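PDB 2AVT: DNA polymerase III beta subunit from Streptococcus pyogenes, which probably encircles duplex DNA as a ring-shaped dimer and tethers the replicative polymerase to it, so that long stretches are copied without dissociation. Local coordinates for residues Val38-Thr46 against Ile52-Val60; Phe211-Val222 against Phe233-Tyr241. All blocks are in the same frame, centred on the assembly; numbering follows the deposited sequence.

Contact 1 (Val38-Thr46 against Ile52-Val60); sequences VTSTGVTLT and ISIENTIPV
Leu45 and Asn56 bond twice through their backbones, Leu45 N to Asn56 O and Asn56 N to Leu45 O, each at 2.7 Å. Val43 and Ile58 repeat the arrangement one hydrogen-bonded pair along, with Val43 N 2.8 Å from Ile58 O. The axes of 42-46 and 52-59 run at 162°, and these pairs identify the antiparallel hairpin of strands 42-48 and 52-59. Between the two pairs, in a non-hydrogen-bonded position, Thr44 OG1 and Thr57 OG1 form a hydrogen bond of 2.7 Å. In both threonines OG1 lies anti to the carbonyl carbon (chi1 -63° in each), which turns each hydroxyl toward its cross-strand partner and leaves CG2 beside its own carbonyl carbon. Beyond the regular ladder, Val60 N reaches Thr41 O at 3.0 Å. Here the Thr39-Gly42 type I turn links strand 33-39 to strand 42-48, and Gly42 CA lies only 3.1 Å from Ile58 O.

The two faces differ. On the threonine face, Glu55 runs side by side with Thr46, and its CG comes within 3.3 Å of Thr46 OG1. On the other face, Val43, Leu45 and Ile58 supply apolar bulk, with Leu45 CD1 4.3 Å from Ile58 CD1. Helix 8-18 packs there: Leu15 meets Leu45, Ala14 meets Ile58, and Asn56 ND2 makes a weak hydrogen bond to Ala14 O. The chemistry therefore implies an amphipathic hairpin, largely apolar toward helix 8-18, with Asn56 as its polar member, and polar on the partly exposed face of Thr44, Thr57 and Glu55.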
loop_
_atom_site.group_PDB
_atom_site.type_symbol
_atom_site.label_atom_id
_atom_site.label_comp_id
_atom_site.label_asym_id
_atom_site.label_seq_id
_atom_site.Cartn_x
_atom_site.Cartn_y
_atom_site.Cartn_z
ATOM N N VAL A 38 -27.047 -3.407 21.252
ATOM C CA VAL A 38 -26.623 -3.110 22.603
ATOM C C VAL A 38 -27.510 -3.843 23.601
ATOM O O VAL A 38 -28.731 -3.653 23.620
ATOM C CB VAL A 38 -26.683 -1.588 22.870
ATOM C CG1 VAL A 38 -26.223 -1.288 24.282
ATOM C CG2 VAL A 38 -25.815 -0.842 21.846
ATOM N N THR A 39 -26.893 -4.700 24.412
ATOM C CA THR A 39 -27.629 -5.450 25.426
ATOM C C THR A 39 -27.063 -5.144 26.807
ATOM O O THR A 39 -26.070 -4.420 26.938
ATOM C CB THR A 39 -27.565 -6.969 25.167
ATOM O OG1 THR A 39 -26.236 -7.447 25.402
ATOM C CG2 THR A 39 -27.949 -7.269 23.727
ATOM N N SER A 40 -27.687 -5.698 27.839
ATOM C CA SER A 40 -27.242 -5.449 29.206
ATOM C C SER A 40 -25.815 -5.901 29.489
ATOM O O SER A 40 -25.111 -5.317 30.317
ATOM C CB SER A 40 -28.188 -6.141 30.184
ATOM O OG SER A 40 -29.530 -5.776 29.922
ATOM N N THR A 41 -25.375 -6.935 28.787
ATOM C CA THR A 41 -24.049 -7.467 29.028
ATOM C C THR A 41 -22.961 -7.059 28.043
ATOM O O THR A 41 -21.812 -7.471 28.188
ATOM C CB THR A 41 -24.113 -8.993 29.092
ATOM O OG1 THR A 41 -24.753 -9.487 27.912
ATOM C CG2 THR A 41 -24.913 -9.436 30.311
ATOM N N GLY A 42 -23.300 -6.255 27.040
ATOM C CA GLY A 42 -22.273 -5.847 26.094
ATOM C C GLY A 42 -22.785 -5.251 24.796
ATOM O O GLY A 42 -23.991 -5.139 24.569
ATOM N N VAL A 43 -21.845 -4.857 23.944
ATOM C CA VAL A 43 -22.172 -4.279 22.649
ATOM C C VAL A 43 -21.750 -5.281 21.583
ATOM O O VAL A 43 -20.569 -5.572 21.416
ATOM C CB VAL A 43 -21.434 -2.935 22.449
ATOM C CG1 VAL A 43 -21.517 -2.494 20.984
ATOM C CG2 VAL A 43 -22.059 -1.868 23.363
ATOM N N THR A 44 -22.720 -5.826 20.868
ATOM C CA THR A 44 -22.398 -6.810 19.849
ATOM C C THR A 44 -22.398 -6.205 18.451
ATOM O O THR A 44 -23.376 -5.576 18.026
ATOM C CB THR A 44 -23.381 -7.994 19.902
ATOM O OG1 THR A 44 -23.241 -8.656 21.165
ATOM C CG2 THR A 44 -23.087 -8.986 18.788
ATOM N N LEU A 45 -21.289 -6.411 17.748
ATOM C CA LEU A 45 -21.108 -5.896 16.391
ATOM C C LEU A 45 -21.196 -7.039 15.395
ATOM O O LEU A 45 -20.550 -8.081 15.579
ATOM C CB LEU A 45 -19.740 -5.224 16.275
ATOM C CG LEU A 45 -19.440 -4.193 17.367
ATOM C CD1 LEU A 45 -18.030 -3.634 17.174
ATOM C CD2 LEU A 45 -20.461 -3.064 17.303
ATOM N N THR A 46 -21.992 -6.848 14.342
ATOM C CA THR A 46 -22.153 -7.881 13.319
ATOM C C THR A 46 -21.891 -7.352 11.913
ATOM O O THR A 46 -22.351 -6.264 11.547
ATOM C CB THR A 46 -23.580 -8.490 13.328
ATOM O OG1 THR A 46 -23.861 -9.065 14.609
ATOM C CG2 THR A 46 -23.700 -9.571 12.256
ATOM N N ILE A 52 -18.975 -14.907 4.691
ATOM C CA ILE A 52 -18.724 -15.022 6.126
ATOM C C ILE A 52 -19.534 -13.988 6.894
ATOM O O ILE A 52 -20.024 -13.003 6.322
ATOM C CB ILE A 52 -17.226 -14.813 6.495
ATOM C CG1 ILE A 52 -16.774 -13.410 6.100
ATOM C CG2 ILE A 52 -16.353 -15.854 5.804
ATOM C CD1 ILE A 52 -15.309 -13.133 6.397
ATOM N N SER A 53 -19.683 -14.236 8.190
ATOM C CA SER A 53 -20.382 -13.343 9.096
ATOM C C SER A 53 -19.582 -13.343 10.388
ATOM O O SER A 53 -19.156 -14.407 10.868
ATOM C CB SER A 53 -21.799 -13.831 9.399
ATOM O OG SER A 53 -22.619 -13.794 8.243
ATOM N N ILE A 54 -19.368 -12.159 10.941
ATOM C CA ILE A 54 -18.639 -12.017 12.194
ATOM C C ILE A 54 -19.496 -11.305 13.229
ATOM O O ILE A 54 -20.001 -10.211 12.970
ATOM C CB ILE A 54 -17.345 -11.205 12.009
ATOM C CG1 ILE A 54 -16.376 -11.971 11.109
ATOM C CG2 ILE A 54 -16.683 -10.944 13.366
ATOM C CD1 ILE A 54 -15.124 -11.196 10.796
ATOM N N GLU A 55 -19.687 -11.948 14.380
ATOM C CA GLU A 55 -20.434 -11.366 15.494
ATOM C C GLU A 55 -19.399 -11.199 16.596
ATOM O O GLU A 55 -18.927 -12.176 17.185
ATOM C CB GLU A 55 -21.575 -12.277 15.951
ATOM C CG GLU A 55 -22.833 -12.144 15.103
ATOM C CD GLU A 55 -23.982 -13.012 15.589
ATOM O OE1 GLU A 55 -24.238 -13.106 16.789
ATOM O OE2 GLU A 55 -24.695 -13.633 14.650
ATOM N N ASN A 56 -19.034 -9.951 16.854
ATOM C CA ASN A 56 -18.011 -9.638 17.839
ATOM C C ASN A 56 -18.608 -8.808 18.966
ATOM O O ASN A 56 -19.138 -7.710 18.754
ATOM C CB ASN A 56 -16.859 -8.906 17.138
ATOM C CG ASN A 56 -15.677 -8.630 18.061
ATOM O OD1 ASN A 56 -15.536 -9.240 19.123
ATOM N ND2 ASN A 56 -14.811 -7.719 17.642
ATOM N N THR A 57 -18.520 -9.356 20.170
ATOM C CA THR A 57 -19.080 -8.723 21.343
ATOM C C THR A 57 -18.059 -8.080 22.263
ATOM O O THR A 57 -17.033 -8.682 22.592
ATOM C CB THR A 57 -19.893 -9.749 22.177
ATOM O OG1 THR A 57 -21.006 -10.217 21.408
ATOM C CG2 THR A 57 -20.399 -9.109 23.471
ATOM N N ILE A 58 -18.348 -6.848 22.663
ATOM C CA ILE A 58 -17.511 -6.114 23.602
ATOM C C ILE A 58 -18.308 -6.230 24.899
ATOM O O ILE A 58 -19.405 -5.676 25.018
ATOM C CB ILE A 58 -17.391 -4.629 23.243
ATOM C CG1 ILE A 58 -16.781 -4.458 21.852
ATOM C CG2 ILE A 58 -16.509 -3.923 24.274
ATOM C CD1 ILE A 58 -16.949 -3.052 21.323
ATOM N N PRO A 59 -17.780 -6.983 25.873
ATOM C CA PRO A 59 -18.393 -7.223 27.184
ATOM C C PRO A 59 -18.356 -6.041 28.148
ATOM O O PRO A 59 -17.388 -5.290 28.185
ATOM C CB PRO A 59 -17.588 -8.398 27.718
ATOM C CG PRO A 59 -16.210 -8.075 27.207
ATOM C CD PRO A 59 -16.493 -7.695 25.763
ATOM N N VAL A 60 -19.416 -5.879 28.927
ATOM C CA VAL A 60 -19.453 -4.810 29.914
ATOM C C VAL A 60 -18.623 -5.213 31.127
ATOM O O VAL A 60 -17.448 -4.867 31.225
ATOM C CB VAL A 60 -20.866 -4.531 30.403
ATOM C CG1 VAL A 60 -20.809 -3.834 31.754
ATOM C CG2 VAL A 60 -21.587 -3.669 29.405
#

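Contact 2 (Phe211-Val222 against Phe233-Tyr241); sequences FSAVFTDDIETV and FRSEHISFY
This is a largely buried helix-on-sheet contact in the central domain, where the end of helix 205-214 and the chain after it fold back over strands 230-234 and 238-243. The topology is a helix followed by an antiparallel meander, a helix-plus-antiparallel-sheet (alpha+beta) unit of the DNA polymerase processivity-factor fold. No hydrogen bond crosses between the segments, and the evidence for the fit is the interlocking of aromatic and branched side chains.

Phe211 and Phe233 cross at about a right angle as side chains, while their ring planes meet obliquely at 57°. Phe211 CE2 is 3.4 Å from Phe233 CD2, and Phe211 CD2 stands over one face of the Phe233 ring. Leu142 of helix 139-149 touches both residues. The backbone of Phe211 serves another ring, its CA lying over a face of Phe240. Val214 CG2 comes obliquely to Phe240 CE2, 3.8 Å away.

Phe215, the first residue to leave helical geometry, has its CG anti to the carbonyl carbon (chi1 -70°), and from there the ring extends in among the strand side chains. Phe240 CB meets its edge, 3.6 Å from Phe215 CE2. Ile238 CG2 lies oblique to the ring, 3.7 Å from Phe215 CZ, as the two side chains slide past each other in opposite directions. Ile219, closing the type I turn from Thr216, extends the apolar patch, with its CD1 4.2 Å from Ile238 CD1. The chain then enters strand 221-226, where Val222 CA passes 3.3 Å from Arg234 O. Beside CE1 of Phe215, Ser235 OG sits at the ring edge, near its plane, 3.5 Å away.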
loop_
_atom_site.group_PDB
_atom_site.type_symbol
_atom_site.label_atom_id
_atom_site.label_comp_id
_atom_site.label_asym_id
_atom_site.label_seq_id
_atom_site.Cartn_x
_atom_site.Cartn_y
_atom_site.Cartn_z
ATOM N N PHE A 211 -10.213 -16.021 8.970
ATOM C CA PHE A 211 -10.230 -16.617 10.304
ATOM C C PHE A 211 -8.964 -16.198 11.046
ATOM O O PHE A 211 -9.019 -15.747 12.192
ATOM C CB PHE A 211 -10.253 -18.148 10.225
ATOM C CG PHE A 211 -10.057 -18.828 11.559
ATOM C CD1 PHE A 211 -8.785 -19.118 12.026
ATOM C CD2 PHE A 211 -11.142 -19.150 12.359
ATOM C CE1 PHE A 211 -8.598 -19.714 13.271
ATOM C CE2 PHE A 211 -10.963 -19.749 13.605
ATOM C CZ PHE A 211 -9.687 -20.028 14.058
ATOM N N SER A 212 -7.826 -16.356 10.379
ATOM C CA SER A 212 -6.532 -16.018 10.958
ATOM C C SER A 212 -6.419 -14.551 11.334
ATOM O O SER A 212 -5.787 -14.198 12.334
ATOM C CB SER A 212 -5.407 -16.382 9.983
ATOM O OG SER A 212 -5.312 -17.787 9.826
ATOM N N ALA A 213 -7.035 -13.695 10.529
ATOM C CA ALA A 213 -6.987 -12.265 10.783
ATOM C C ALA A 213 -7.920 -11.850 11.913
ATOM O O ALA A 213 -7.625 -10.911 12.648
ATOM C CB ALA A 213 -7.338 -11.490 9.504
ATOM N N VAL A 214 -9.032 -12.556 12.062
ATOM C CA VAL A 214 -10.016 -12.216 13.084
ATOM C C VAL A 214 -9.708 -12.710 14.499
ATOM O O VAL A 214 -9.923 -11.983 15.471
ATOM C CB VAL A 214 -11.410 -12.728 12.680
ATOM C CG1 VAL A 214 -12.429 -12.358 13.743
ATOM C CG2 VAL A 214 -11.804 -12.129 11.325
ATOM N N PHE A 215 -9.232 -13.947 14.622
ATOM C CA PHE A 215 -8.905 -14.490 15.932
ATOM C C PHE A 215 -7.446 -14.197 16.279
ATOM O O PHE A 215 -6.529 -14.776 15.695
ATOM C CB PHE A 215 -9.175 -15.999 15.982
ATOM C CG PHE A 215 -10.641 -16.351 15.949
ATOM C CD1 PHE A 215 -11.387 -16.383 17.118
ATOM C CD2 PHE A 215 -11.283 -16.614 14.748
ATOM C CE1 PHE A 215 -12.741 -16.666 17.096
ATOM C CE2 PHE A 215 -12.638 -16.899 14.719
ATOM C CZ PHE A 215 -13.367 -16.926 15.895
ATOM N N THR A 216 -7.243 -13.278 17.221
ATOM C CA THR A 216 -5.899 -12.904 17.648
ATOM C C THR A 216 -5.253 -14.005 18.480
ATOM O O THR A 216 -5.933 -14.829 19.095
ATOM C CB THR A 216 -5.915 -11.582 18.445
ATOM O OG1 THR A 216 -7.017 -11.585 19.362
ATOM C CG2 THR A 216 -6.047 -10.401 17.500
ATOM N N ASP A 217 -3.929 -14.003 18.496
ATOM C CA ASP A 217 -3.162 -15.023 19.196
ATOM C C ASP A 217 -3.371 -15.129 20.696
ATOM O O ASP A 217 -3.073 -16.166 21.286
ATOM C CB ASP A 217 -1.688 -14.844 18.853
ATOM C CG ASP A 217 -1.474 -14.719 17.356
ATOM O OD1 ASP A 217 -2.103 -15.509 16.618
ATOM O OD2 ASP A 217 -0.700 -13.841 16.914
ATOM N N ASP A 218 -3.891 -14.079 21.319
ATOM C CA ASP A 218 -4.140 -14.136 22.751
ATOM C C ASP A 218 -5.286 -15.117 23.028
ATOM O O ASP A 218 -5.531 -15.497 24.173
ATOM C CB ASP A 218 -4.474 -12.740 23.296
ATOM C CG ASP A 218 -5.678 -12.120 22.617
ATOM O OD1 ASP A 218 -5.677 -12.050 21.373
ATOM O OD2 ASP A 218 -6.618 -11.696 23.322
ATOM N N ILE A 219 -5.979 -15.531 21.969
ATOM C CA ILE A 219 -7.080 -16.484 22.091
ATOM C C ILE A 219 -6.532 -17.895 21.917
ATOM O O ILE A 219 -6.240 -18.329 20.799
ATOM C CB ILE A 219 -8.161 -16.237 21.022
ATOM C CG1 ILE A 219 -8.826 -14.880 21.261
ATOM C CG2 ILE A 219 -9.184 -17.370 21.046
ATOM C CD1 ILE A 219 -9.879 -14.517 20.242
ATOM N N GLU A 220 -6.403 -18.606 23.032
ATOM C CA GLU A 220 -5.856 -19.962 23.058
ATOM C C GLU A 220 -6.556 -20.986 22.151
ATOM O O GLU A 220 -5.905 -21.655 21.343
ATOM C CB GLU A 220 -5.852 -20.473 24.502
ATOM C CG GLU A 220 -4.580 -21.198 24.916
ATOM C CD GLU A 220 -3.366 -20.281 24.957
ATOM O OE1 GLU A 220 -3.450 -19.212 25.601
ATOM O OE2 GLU A 220 -2.326 -20.631 24.356
ATOM N N THR A 221 -7.872 -21.120 22.287
ATOM C CA THR A 221 -8.614 -22.080 21.474
ATOM C C THR A 221 -9.982 -21.574 21.040
ATOM O O THR A 221 -10.468 -20.555 21.524
ATOM C CB THR A 221 -8.875 -23.387 22.238
ATOM O OG1 THR A 221 -9.771 -23.116 23.322
ATOM C CG2 THR A 221 -7.585 -23.969 22.787
ATOM N N VAL A 222 -10.600 -22.315 20.128
ATOM C CA VAL A 222 -11.931 -21.991 19.646
ATOM C C VAL A 222 -12.749 -23.274 19.576
ATOM O O VAL A 222 -12.201 -24.374 19.483
ATOM C CB VAL A 222 -11.910 -21.364 18.227
ATOM C CG1 VAL A 222 -11.331 -19.968 18.275
ATOM C CG2 VAL A 222 -11.107 -22.243 17.277
ATOM N N PHE A 233 -16.996 -20.965 14.017
ATOM C CA PHE A 233 -15.807 -20.979 14.856
ATOM C C PHE A 233 -16.157 -19.996 15.964
ATOM O O PHE A 233 -16.547 -18.860 15.679
ATOM C CB PHE A 233 -14.573 -20.480 14.102
ATOM C CG PHE A 233 -14.174 -21.336 12.943
ATOM C CD1 PHE A 233 -14.746 -21.149 11.696
ATOM C CD2 PHE A 233 -13.201 -22.311 13.088
ATOM C CE1 PHE A 233 -14.349 -21.910 10.624
ATOM C CE2 PHE A 233 -12.800 -23.078 12.017
ATOM C CZ PHE A 233 -13.371 -22.878 10.785
ATOM N N ARG A 234 -16.019 -20.415 17.218
ATOM C CA ARG A 234 -16.382 -19.555 18.332
ATOM C C ARG A 234 -15.390 -19.474 19.491
ATOM O O ARG A 234 -14.884 -20.491 19.976
ATOM C CB ARG A 234 -17.746 -19.990 18.882
ATOM C CG ARG A 234 -18.350 -19.018 19.870
ATOM C CD ARG A 234 -19.671 -19.523 20.425
ATOM N NE ARG A 234 -19.500 -20.729 21.231
ATOM C CZ ARG A 234 -20.491 -21.347 21.867
ATOM N NH1 ARG A 234 -21.725 -20.871 21.793
ATOM N NH2 ARG A 234 -20.249 -22.442 22.575
ATOM N N SER A 235 -15.121 -18.245 19.921
ATOM C CA SER A 235 -14.247 -17.971 21.053
ATOM C C SER A 235 -15.181 -17.384 22.100
ATOM O O SER A 235 -16.400 -17.437 21.941
ATOM C CB SER A 235 -13.164 -16.950 20.682
ATOM O OG SER A 235 -13.720 -15.696 20.329
ATOM N N GLU A 236 -14.635 -16.813 23.161
ATOM C CA GLU A 236 -15.481 -16.236 24.196
ATOM C C GLU A 236 -16.342 -15.068 23.704
ATOM O O GLU A 236 -17.517 -14.977 24.033
ATOM C CB GLU A 236 -14.629 -15.775 25.378
ATOM C CG GLU A 236 -14.132 -16.911 26.256
ATOM C CD GLU A 236 -15.270 -17.762 26.793
ATOM O OE1 GLU A 236 -16.301 -17.184 27.203
ATOM O OE2 GLU A 236 -15.137 -19.005 26.814
ATOM N N HIS A 237 -15.769 -14.180 22.905
ATOM C CA HIS A 237 -16.540 -13.029 22.440
ATOM C C HIS A 237 -16.722 -12.935 20.936
ATOM O O HIS A 237 -17.356 -11.998 20.447
ATOM C CB HIS A 237 -15.891 -11.742 22.952
ATOM C CG HIS A 237 -15.669 -11.735 24.429
ATOM N ND1 HIS A 237 -14.420 -11.871 24.996
ATOM C CD2 HIS A 237 -16.546 -11.675 25.460
ATOM C CE1 HIS A 237 -14.536 -11.899 26.312
ATOM N NE2 HIS A 237 -15.816 -11.783 26.618
ATOM N N ILE A 238 -16.182 -13.906 20.203
ATOM C CA ILE A 238 -16.286 -13.888 18.752
ATOM C C ILE A 238 -16.923 -15.121 18.134
ATOM O O ILE A 238 -16.537 -16.257 18.434
ATOM C CB ILE A 238 -14.903 -13.735 18.100
ATOM C CG1 ILE A 238 -14.223 -12.458 18.600
ATOM C CG2 ILE A 238 -15.050 -13.731 16.582
ATOM C CD1 ILE A 238 -12.777 -12.337 18.165
ATOM N N SER A 239 -17.909 -14.894 17.274
ATOM C CA SER A 239 -18.548 -15.990 16.556
ATOM C C SER A 239 -18.292 -15.707 15.082
ATOM O O SER A 239 -18.689 -14.669 14.546
ATOM C CB SER A 239 -20.043 -16.044 16.849
ATOM O OG SER A 239 -20.264 -16.475 18.175
ATOM N N PHE A 240 -17.596 -16.629 14.440
ATOM C CA PHE A 240 -17.231 -16.501 13.037
ATOM C C PHE A 240 -17.910 -17.625 12.236
ATOM O O PHE A 240 -17.606 -18.811 12.432
ATOM C CB PHE A 240 -15.705 -16.602 12.940
ATOM C CG PHE A 240 -15.138 -16.356 11.567
ATOM C CD1 PHE A 240 -14.919 -17.411 10.694
ATOM C CD2 PHE A 240 -14.722 -15.092 11.188
ATOM C CE1 PHE A 240 -14.290 -17.208 9.475
ATOM C CE2 PHE A 240 -14.089 -14.887 9.967
ATOM C CZ PHE A 240 -13.875 -15.945 9.114
ATOM N N TYR A 241 -18.833 -17.251 11.349
ATOM C CA TYR A 241 -19.540 -18.223 10.510
ATOM C C TYR A 241 -19.012 -18.181 9.088
ATOM O O TYR A 241 -18.607 -17.127 8.596
ATOM C CB TYR A 241 -21.038 -17.928 10.436
ATOM C CG TYR A 241 -21.771 -17.970 11.741
ATOM C CD1 TYR A 241 -21.651 -16.937 12.664
ATOM C CD2 TYR A 241 -22.613 -19.028 12.044
ATOM C CE1 TYR A 241 -22.354 -16.958 13.853
ATOM C CE2 TYR A 241 -23.323 -19.057 13.238
ATOM C CZ TYR A 241 -23.187 -18.020 14.134
ATOM O OH TYR A 241 -23.885 -18.047 15.320
#

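Contact 1 comes first along the chain and is complete before contact 2 begins; their centres lie 14 Å apart. They belong to the N-terminal and central domains respectively, yet both reach one continuous antiparallel sheet, in which strand 52-59 neighbours strand 238-243. The seam carries probable backbone hydrogen bonds, Thr57 N to His237 O and Ser53 O to Tyr241 N, both 2.9 Å. On the face of the sheet that meets helix 205-214, Ile54 CD1 packs 3.5 Å from Val214 CG2, so the helix of contact 2 also meets the strand of contact 1. The sheet thus runs unbroken across the boundary between these domains, consistent with a continuous sheet along part of a ring that probably encircles DNA.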